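Local coordinates for p-47 protein (Clostridium botulinum E1 str. 'BoNT E Beluga', PDB 5WIX) that is of unknown function but adopts a tubular, BPI-like TULIP fold, which is consistent with a role in binding lipids or other apolar ligands, at residues K339-F351 with E416-I428. Residues are numbered along the deposited sequence; the frame is centred on the assembly and turned at random.
Sequences KFIYDNKNKKVSF and EVTNIILNVGFCI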
ATOM      1  N   LYS A 339      -1.208  21.372  -5.017  1.00 73.92           N
ATOM      2  CA  LYS A 339      -1.705  20.686  -3.821  1.00 76.18           C
ATOM      3  C   LYS A 339      -2.635  19.502  -4.089  1.00 75.78           C
ATOM      4  O   LYS A 339      -3.559  19.599  -4.890  1.00 75.84           O
ATOM      5  CB  LYS A 339      -2.439  21.688  -2.920  1.00 87.27           C
ATOM      6  CG  LYS A 339      -3.044  21.088  -1.668  1.00 92.90           C
ATOM      7  CD  LYS A 339      -3.832  22.125  -0.857  1.00110.06           C
ATOM      8  CE  LYS A 339      -4.319  21.545   0.488  1.00119.37           C
ATOM      9  NZ  LYS A 339      -5.105  22.509   1.318  1.00121.01           N
ATOM     10  N   PHE A 340      -2.400  18.398  -3.383  1.00 81.17           N
ATOM     11  CA  PHE A 340      -3.267  17.226  -3.446  1.00 72.96           C
ATOM     12  C   PHE A 340      -4.672  17.589  -3.006  1.00 69.92           C
ATOM     13  O   PHE A 340      -4.855  18.424  -2.131  1.00 86.91           O
ATOM     14  CB  PHE A 340      -2.705  16.109  -2.569  1.00 70.73           C
ATOM     15  CG  PHE A 340      -3.631  14.937  -2.389  1.00 73.42           C
ATOM     16  CD1 PHE A 340      -3.622  13.883  -3.289  1.00 68.51           C
ATOM     17  CD2 PHE A 340      -4.479  14.866  -1.294  1.00 87.26           C
ATOM     18  CE1 PHE A 340      -4.463  12.794  -3.114  1.00 72.87           C
ATOM     19  CE2 PHE A 340      -5.315  13.781  -1.110  1.00 91.87           C
ATOM     20  CZ  PHE A 340      -5.307  12.745  -2.017  1.00 88.15           C
ATOM     21  N   ILE A 341      -5.660  16.954  -3.621  1.00 67.64           N
ATOM     22  CA  ILE A 341      -7.068  17.278  -3.404  1.00 58.75           C
ATOM     23  C   ILE A 341      -7.874  16.012  -3.562  1.00 76.47           C
ATOM     24  O   ILE A 341      -7.797  15.340  -4.594  1.00 81.22           O
ATOM     25  CB  ILE A 341      -7.592  18.341  -4.406  1.00 65.82           C
ATOM     26  CG1 ILE A 341      -7.224  19.747  -3.939  1.00 61.10           C
ATOM     27  CG2 ILE A 341      -9.122  18.228  -4.585  1.00 59.03           C
ATOM     28  CD1 ILE A 341      -7.826  20.077  -2.623  1.00 68.46           C
ATOM     29  N   TYR A 342      -8.651  15.660  -2.551  1.00 78.39           N
ATOM     30  CA  TYR A 342      -9.419  14.446  -2.704  1.00 61.79           C
ATOM     31  C   TYR A 342     -10.906  14.705  -2.612  1.00 70.23           C
ATOM     32  O   TYR A 342     -11.388  15.437  -1.747  1.00 90.37           O
ATOM     33  CB  TYR A 342      -8.992  13.416  -1.688  1.00 61.38           C
ATOM     34  CG  TYR A 342      -9.816  12.156  -1.768  1.00 87.74           C
ATOM     35  CD1 TYR A 342      -9.714  11.297  -2.860  1.00 83.67           C
ATOM     36  CD2 TYR A 342     -10.703  11.825  -0.752  1.00 91.88           C
ATOM     37  CE1 TYR A 342     -10.469  10.146  -2.929  1.00 83.45           C
ATOM     38  CE2 TYR A 342     -11.458  10.685  -0.814  1.00 89.03           C
ATOM     39  CZ  TYR A 342     -11.339   9.846  -1.899  1.00 91.23           C
ATOM     40  OH  TYR A 342     -12.104   8.706  -1.947  1.00101.74           O
ATOM     41  N   ASP A 343     -11.628  14.114  -3.550  1.00 65.16           N
ATOM     42  CA  ASP A 343     -13.060  14.286  -3.610  1.00 82.86           C
ATOM     43  C   ASP A 343     -13.662  12.975  -3.151  1.00 94.35           C
ATOM     44  O   ASP A 343     -13.593  11.981  -3.869  1.00 92.69           O
ATOM     45  CB  ASP A 343     -13.502  14.662  -5.020  1.00 82.31           C
ATOM     46  CG  ASP A 343     -14.994  14.515  -5.229  1.00 97.89           C
ATOM     47  OD1 ASP A 343     -15.766  14.697  -4.268  1.00107.17           O
ATOM     48  OD2 ASP A 343     -15.401  14.218  -6.370  1.00103.30           O
ATOM     49  N   ASN A 344     -14.222  12.953  -1.944  1.00 97.08           N
ATOM     50  CA  ASN A 344     -14.678  11.685  -1.404  1.00 88.03           C
ATOM     51  C   ASN A 344     -15.933  11.183  -2.113  1.00 83.39           C
ATOM     52  O   ASN A 344     -16.206   9.991  -2.113  1.00 93.69           O
ATOM     53  CB  ASN A 344     -14.921  11.786   0.102  1.00100.19           C
ATOM     54  CG  ASN A 344     -14.874  10.421   0.796  1.00101.98           C
ATOM     55  OD1 ASN A 344     -14.027   9.571   0.482  1.00 83.95           O
ATOM     56  ND2 ASN A 344     -15.795  10.205   1.746  1.00 96.04           N
ATOM     57  N   LYS A 345     -16.685  12.080  -2.739  1.00 91.20           N
ATOM     58  CA  LYS A 345     -17.925  11.681  -3.417  1.00 91.92           C
ATOM     59  C   LYS A 345     -17.691  10.885  -4.714  1.00 95.15           C
ATOM     60  O   LYS A 345     -18.387   9.907  -4.975  1.00 92.56           O
ATOM     61  CB  LYS A 345     -18.788  12.912  -3.715  1.00 82.84           C
ATOM     62  CG  LYS A 345     -20.130  12.587  -4.352  1.00 94.31           C
ATOM     63  CD  LYS A 345     -21.099  13.764  -4.245  1.00114.51           C
ATOM     64  CE  LYS A 345     -22.455  13.451  -4.886  1.00120.46           C
ATOM     65  NZ  LYS A 345     -22.364  13.303  -6.373  1.00117.20           N
ATOM     66  N   ASN A 346     -16.724  11.293  -5.529  1.00 96.66           N
ATOM     67  CA  ASN A 346     -16.495  10.584  -6.786  1.00 79.33           C
ATOM     68  C   ASN A 346     -15.120   9.895  -6.788  1.00 83.37           C
ATOM     69  O   ASN A 346     -14.675   9.337  -7.793  1.00 76.90           O
ATOM     70  CB  ASN A 346     -16.640  11.539  -7.980  1.00 68.06           C
ATOM     71  CG  ASN A 346     -17.890  12.439  -7.895  1.00 79.84           C
ATOM     72  OD1 ASN A 346     -19.021  12.000  -8.158  1.00 83.04           O
ATOM     73  ND2 ASN A 346     -17.680  13.713  -7.560  1.00 70.95           N
ATOM     74  N   LYS A 347     -14.460   9.902  -5.637  1.00 96.79           N
ATOM     75  CA  LYS A 347     -13.158   9.237  -5.485  1.00102.30           C
ATOM     76  C   LYS A 347     -12.152   9.696  -6.554  1.00 85.22           C
ATOM     77  O   LYS A 347     -11.526   8.873  -7.232  1.00 85.08           O
ATOM     78  CB  LYS A 347     -13.322   7.706  -5.530  1.00100.03           C
ATOM     79  CG  LYS A 347     -14.640   7.161  -4.952  1.00103.34           C
ATOM     80  CD  LYS A 347     -14.791   7.445  -3.464  1.00108.23           C
ATOM     81  CE  LYS A 347     -16.093   6.879  -2.913  1.00113.51           C
ATOM     82  NZ  LYS A 347     -16.251   7.170  -1.456  1.00125.63           N
ATOM     83  N   LYS A 348     -12.002  11.015  -6.683  1.00 76.54           N
ATOM     84  CA  LYS A 348     -11.067  11.626  -7.632  1.00 74.23           C
ATOM     85  C   LYS A 348      -9.863  12.276  -6.930  1.00 73.16           C
ATOM     86  O   LYS A 348     -10.034  13.065  -6.001  1.00 77.29           O
ATOM     87  CB  LYS A 348     -11.790  12.683  -8.486  1.00 70.18           C
ATOM     88  CG  LYS A 348     -12.889  12.139  -9.421  1.00 58.59           C
ATOM     89  CD  LYS A 348     -12.329  11.067 -10.362  1.00 72.84           C
ATOM     90  CE  LYS A 348     -13.408  10.488 -11.278  1.00 90.34           C
ATOM     91  NZ  LYS A 348     -12.823   9.564 -12.301  1.00 98.04           N
ATOM     92  N   VAL A 349      -8.653  11.956  -7.381  1.00 70.96           N
ATOM     93  CA  VAL A 349      -7.456  12.654  -6.907  1.00 72.07           C
ATOM     94  C   VAL A 349      -7.064  13.788  -7.871  1.00 77.64           C
ATOM     95  O   VAL A 349      -7.058  13.627  -9.093  1.00 82.80           O
ATOM     96  CB  VAL A 349      -6.274  11.684  -6.716  1.00 72.57           C
ATOM     97  CG1 VAL A 349      -4.948  12.438  -6.656  1.00 56.00           C
ATOM     98  CG2 VAL A 349      -6.483  10.845  -5.453  1.00 67.77           C
ATOM     99  N   SER A 350      -6.720  14.936  -7.305  1.00 69.98           N
ATOM    100  CA  SER A 350      -6.699  16.195  -8.034  1.00 58.68           C
ATOM    101  C   SER A 350      -5.539  17.012  -7.517  1.00 69.12           C
ATOM    102  O   SER A 350      -5.164  16.906  -6.352  1.00 84.64           O
ATOM    103  CB  SER A 350      -8.034  16.925  -7.815  1.00 70.37           C
ATOM    104  OG  SER A 350      -8.010  18.269  -8.270  1.00 87.53           O
ATOM    105  N   PHE A 351      -4.950  17.824  -8.370  1.00 60.66           N
ATOM    106  CA  PHE A 351      -3.984  18.803  -7.892  1.00 50.63           C
ATOM    107  C   PHE A 351      -4.338  20.174  -8.418  1.00 73.78           C
ATOM    108  O   PHE A 351      -4.550  20.378  -9.629  1.00 72.56           O
ATOM    109  CB  PHE A 351      -2.569  18.439  -8.305  1.00 49.53           C
ATOM    110  CG  PHE A 351      -2.135  17.092  -7.834  1.00 62.40           C
ATOM    111  CD1 PHE A 351      -1.242  16.971  -6.765  1.00 58.25           C
ATOM    112  CD2 PHE A 351      -2.607  15.938  -8.447  1.00 57.35           C
ATOM    113  CE1 PHE A 351      -0.830  15.733  -6.338  1.00 56.76           C
ATOM    114  CE2 PHE A 351      -2.192  14.681  -8.020  1.00 56.15           C
ATOM    115  CZ  PHE A 351      -1.305  14.583  -6.962  1.00 56.61           C
ATOM    116  N   GLU A 416     -16.227  -0.328  -1.329  1.00103.51           N
ATOM    117  CA  GLU A 416     -16.127   1.126  -1.354  1.00 93.95           C
ATOM    118  C   GLU A 416     -14.804   1.610  -0.773  1.00 91.58           C
ATOM    119  O   GLU A 416     -14.356   1.131   0.262  1.00 92.73           O
ATOM    120  CB  GLU A 416     -17.310   1.767  -0.608  1.00 80.20           C
ATOM    121  N   VAL A 417     -14.174   2.547  -1.476  1.00 83.31           N
ATOM    122  CA  VAL A 417     -12.970   3.225  -1.002  1.00 76.65           C
ATOM    123  C   VAL A 417     -13.375   4.411  -0.120  1.00 84.14           C
ATOM    124  O   VAL A 417     -14.143   5.277  -0.542  1.00 91.59           O
ATOM    125  CB  VAL A 417     -12.090   3.716  -2.187  1.00 68.21           C
ATOM    126  CG1 VAL A 417     -10.961   4.617  -1.695  1.00 64.22           C
ATOM    127  CG2 VAL A 417     -11.517   2.531  -2.950  1.00 67.82           C
ATOM    128  N   THR A 418     -12.863   4.457   1.105  1.00 86.84           N
ATOM    129  CA  THR A 418     -13.363   5.427   2.082  1.00 86.92           C
ATOM    130  C   THR A 418     -12.544   6.710   2.177  1.00 87.22           C
ATOM    131  O   THR A 418     -13.074   7.763   2.529  1.00 94.30           O
ATOM    132  CB  THR A 418     -13.427   4.805   3.455  1.00 87.49           C
ATOM    133  OG1 THR A 418     -12.128   4.300   3.809  1.00 92.86           O
ATOM    134  CG2 THR A 418     -14.438   3.674   3.439  1.00 77.01           C
ATOM    135  N   ASN A 419     -11.250   6.615   1.887  1.00 79.68           N
ATOM    136  CA  ASN A 419     -10.420   7.807   1.834  1.00 77.80           C
ATOM    137  C   ASN A 419      -9.099   7.568   1.127  1.00 84.65           C
ATOM    138  O   ASN A 419      -8.612   6.441   1.035  1.00 92.09           O
ATOM    139  CB  ASN A 419     -10.151   8.353   3.237  1.00 83.88           C
ATOM    140  CG  ASN A 419      -9.856   9.848   3.232  1.00 82.56           C
ATOM    141  OD1 ASN A 419     -10.330  10.578   2.362  1.00 95.51           O
ATOM    142  ND2 ASN A 419      -9.065  10.307   4.203  1.00 73.26           N
ATOM    143  N   ILE A 420      -8.535   8.658   0.625  1.00 82.49           N
ATOM    144  CA  ILE A 420      -7.228   8.646   0.003  1.00 76.56           C
ATOM    145  C   ILE A 420      -6.401   9.747   0.662  1.00 76.40           C
ATOM    146  O   ILE A 420      -6.892  10.881   0.858  1.00 72.82           O
ATOM    147  CB  ILE A 420      -7.348   8.847  -1.526  1.00 76.67           C
ATOM    148  CG1 ILE A 420      -8.131   7.654  -2.105  1.00 81.38           C
ATOM    149  CG2 ILE A 420      -5.982   9.076  -2.164  1.00 56.70           C
ATOM    150  CD1 ILE A 420      -8.032   7.442  -3.592  1.00 57.29           C
ATOM    151  N   ILE A 421      -5.178   9.415   1.065  1.00 60.85           N
ATOM    152  CA  ILE A 421      -4.375  10.424   1.721  1.00 61.80           C
ATOM    153  C   ILE A 421      -3.000  10.473   1.147  1.00 71.47           C
ATOM    154  O   ILE A 421      -2.340   9.452   0.960  1.00 80.68           O
ATOM    155  CB  ILE A 421      -4.246  10.204   3.251  1.00 68.71           C
ATOM    156  CG1 ILE A 421      -5.612  10.196   3.945  1.00 66.43           C
ATOM    157  CG2 ILE A 421      -3.392  11.300   3.872  1.00 65.96           C
ATOM    158  CD1 ILE A 421      -6.188   8.815   4.176  1.00 77.74           C
ATOM    159  N   LEU A 422      -2.562  11.686   0.874  1.00 68.17           N
ATOM    160  CA  LEU A 422      -1.203  11.907   0.435  1.00 69.41           C
ATOM    161  C   LEU A 422      -0.510  12.676   1.518  1.00 71.74           C
ATOM    162  O   LEU A 422      -0.606  13.898   1.569  1.00 81.16           O
ATOM    163  CB  LEU A 422      -1.165  12.685  -0.875  1.00 80.83           C
ATOM    164  CG  LEU A 422       0.231  12.981  -1.428  1.00 73.02           C
ATOM    165  CD1 LEU A 422       0.858  11.694  -1.952  1.00 58.67           C
ATOM    166  CD2 LEU A 422       0.146  14.038  -2.520  1.00 76.55           C
ATOM    167  N   ASN A 423       0.147  11.955   2.413  1.00 78.93           N
ATOM    168  CA  ASN A 423       0.993  12.569   3.417  1.00 84.11           C
ATOM    169  C   ASN A 423       2.347  11.892   3.327  1.00 91.22           C
ATOM    170  O   ASN A 423       2.678  11.032   4.137  1.00 84.21           O
ATOM    171  CB  ASN A 423       0.374  12.436   4.805  1.00 87.43           C
ATOM    172  CG  ASN A 423       1.217  13.077   5.890  1.00 95.80           C
ATOM    173  OD1 ASN A 423       1.946  14.039   5.646  1.00 88.54           O
ATOM    174  ND2 ASN A 423       1.117  12.543   7.103  1.00100.80           N
ATOM    175  N   VAL A 424       3.106  12.291   2.306  1.00100.03           N
ATOM    176  CA  VAL A 424       4.405  11.713   1.925  1.00 89.61           C
ATOM    177  C   VAL A 424       4.240  10.341   1.292  1.00 88.01           C
ATOM    178  O   VAL A 424       4.766  10.065   0.206  1.00 94.79           O
ATOM    179  CB  VAL A 424       5.376  11.583   3.105  1.00 84.10           C
ATOM    180  CG1 VAL A 424       6.721  11.074   2.605  1.00 70.26           C
ATOM    181  CG2 VAL A 424       5.536  12.919   3.802  1.00 83.96           C
ATOM    182  N   GLY A 425       3.525   9.471   1.984  1.00 64.58           N
ATOM    183  CA  GLY A 425       3.145   8.207   1.402  1.00 63.09           C
ATOM    184  C   GLY A 425       1.794   8.405   0.754  1.00 66.67           C
ATOM    185  O   GLY A 425       1.137   9.441   0.953  1.00 72.62           O
ATOM    186  N   PHE A 426       1.366   7.424  -0.027  1.00 59.55           N
ATOM    187  CA  PHE A 426       0.098   7.550  -0.735  1.00 71.13           C
ATOM    188  C   PHE A 426      -0.743   6.420  -0.226  1.00 66.69           C
ATOM    189  O   PHE A 426      -0.371   5.251  -0.392  1.00 64.08           O
ATOM    190  CB  PHE A 426       0.270   7.478  -2.269  1.00 72.19           C
ATOM    191  CG  PHE A 426      -1.029   7.606  -3.040  1.00 69.74           C
ATOM    192  CD1 PHE A 426      -1.521   8.853  -3.403  1.00 56.10           C
ATOM    193  CD2 PHE A 426      -1.753   6.476  -3.408  1.00 67.34           C
ATOM    194  CE1 PHE A 426      -2.714   8.966  -4.104  1.00 58.40           C
ATOM    195  CE2 PHE A 426      -2.946   6.591  -4.120  1.00 65.65           C
ATOM    196  CZ  PHE A 426      -3.424   7.837  -4.465  1.00 58.49           C
ATOM    197  N   CYS A 427      -1.845   6.770   0.430  1.00 69.55           N
ATOM    198  CA  CYS A 427      -2.614   5.810   1.199  1.00 74.13           C
ATOM    199  C   CYS A 427      -4.037   5.736   0.711  1.00 72.85           C
ATOM    200  O   CYS A 427      -4.735   6.761   0.605  1.00 69.99           O
ATOM    201  CB  CYS A 427      -2.603   6.168   2.686  1.00 87.36           C
ATOM    202  SG  CYS A 427      -3.646   5.083   3.736  1.00 88.33           S
ATOM    203  N   ILE A 428      -4.463   4.512   0.426  1.00 74.72           N
ATOM    204  CA  ILE A 428      -5.833   4.247   0.008  1.00 85.74           C
ATOM    205  C   ILE A 428      -6.502   3.406   1.103  1.00 62.97           C
ATOM    206  O   ILE A 428      -5.859   2.505   1.629  1.00 67.47           O
ATOM    207  CB  ILE A 428      -5.876   3.512  -1.355  1.00 59.71           C
ATOM    208  CG1 ILE A 428      -5.167   4.342  -2.419  1.00 75.86           C
ATOM    209  CG2 ILE A 428      -7.299   3.237  -1.761  1.00 62.94           C
ATOM    210  CD1 ILE A 428      -4.923   3.626  -3.772  1.00 68.25           C
TER
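Leu422 lies over one face of the Phe340 ring, its CB 3.7 Å from the ring centroid and 17° off the normal, which meets the geometry of a CH-pi contact. The edge of the same ring, near its plane, receives Ile420, whose CG2 is 3.7 Å from Phe340 CZ. Two residues along the strand, the Tyr342 ring has Ile420 CB over one face, 3.9 Å from its centroid, a second CH-pi contact; Asn419 OD1 approaches obliquely, with amide and ring planes 67° apart. Both aromatic side chains hold CG anti to the backbone N, which carries the rings toward strand 416-422. Ile420 thereby serves three neighbours: CB and CG1 meet Tyr342, while CG2 is shared between Phe340 and Val349 CG2, the latter 3.8 Å away. The strand segments 339-343 and 416-422 run antiparallel, at 175°, with axes 7.8 Å apart. Phe340 and Tyr342 point toward 416-422, Ile420 and Leu422 toward the hairpin, and no backbone hydrogen bond joins the segments; the hairpin 328-343/348-363, part of a curled antiparallel sheet of this BPI-like TULIP protein, therefore packs by side chains against strand 414-422 at the margin of a second sheet. Phe399 of helix 399-403 touches both Val349 and Ile420, and Phe243 of helix 240-252 meets Leu422 and the ring of Phe426. At the hairpin turn the packing gives way to polar contacts. Lys347, its chain bent at chi2, donates a hydrogen bond from NZ to Val417 O at 3.0 Å, nearly in line with the carbonyl, while Lys347 NZ also donates to Asn344 O at 2.9 Å. A G1 beta bulge, in which Lys347 and Lys348 both face Asp343, and an Asx turn from Asp343 OD1 to Lys345 N shape this end.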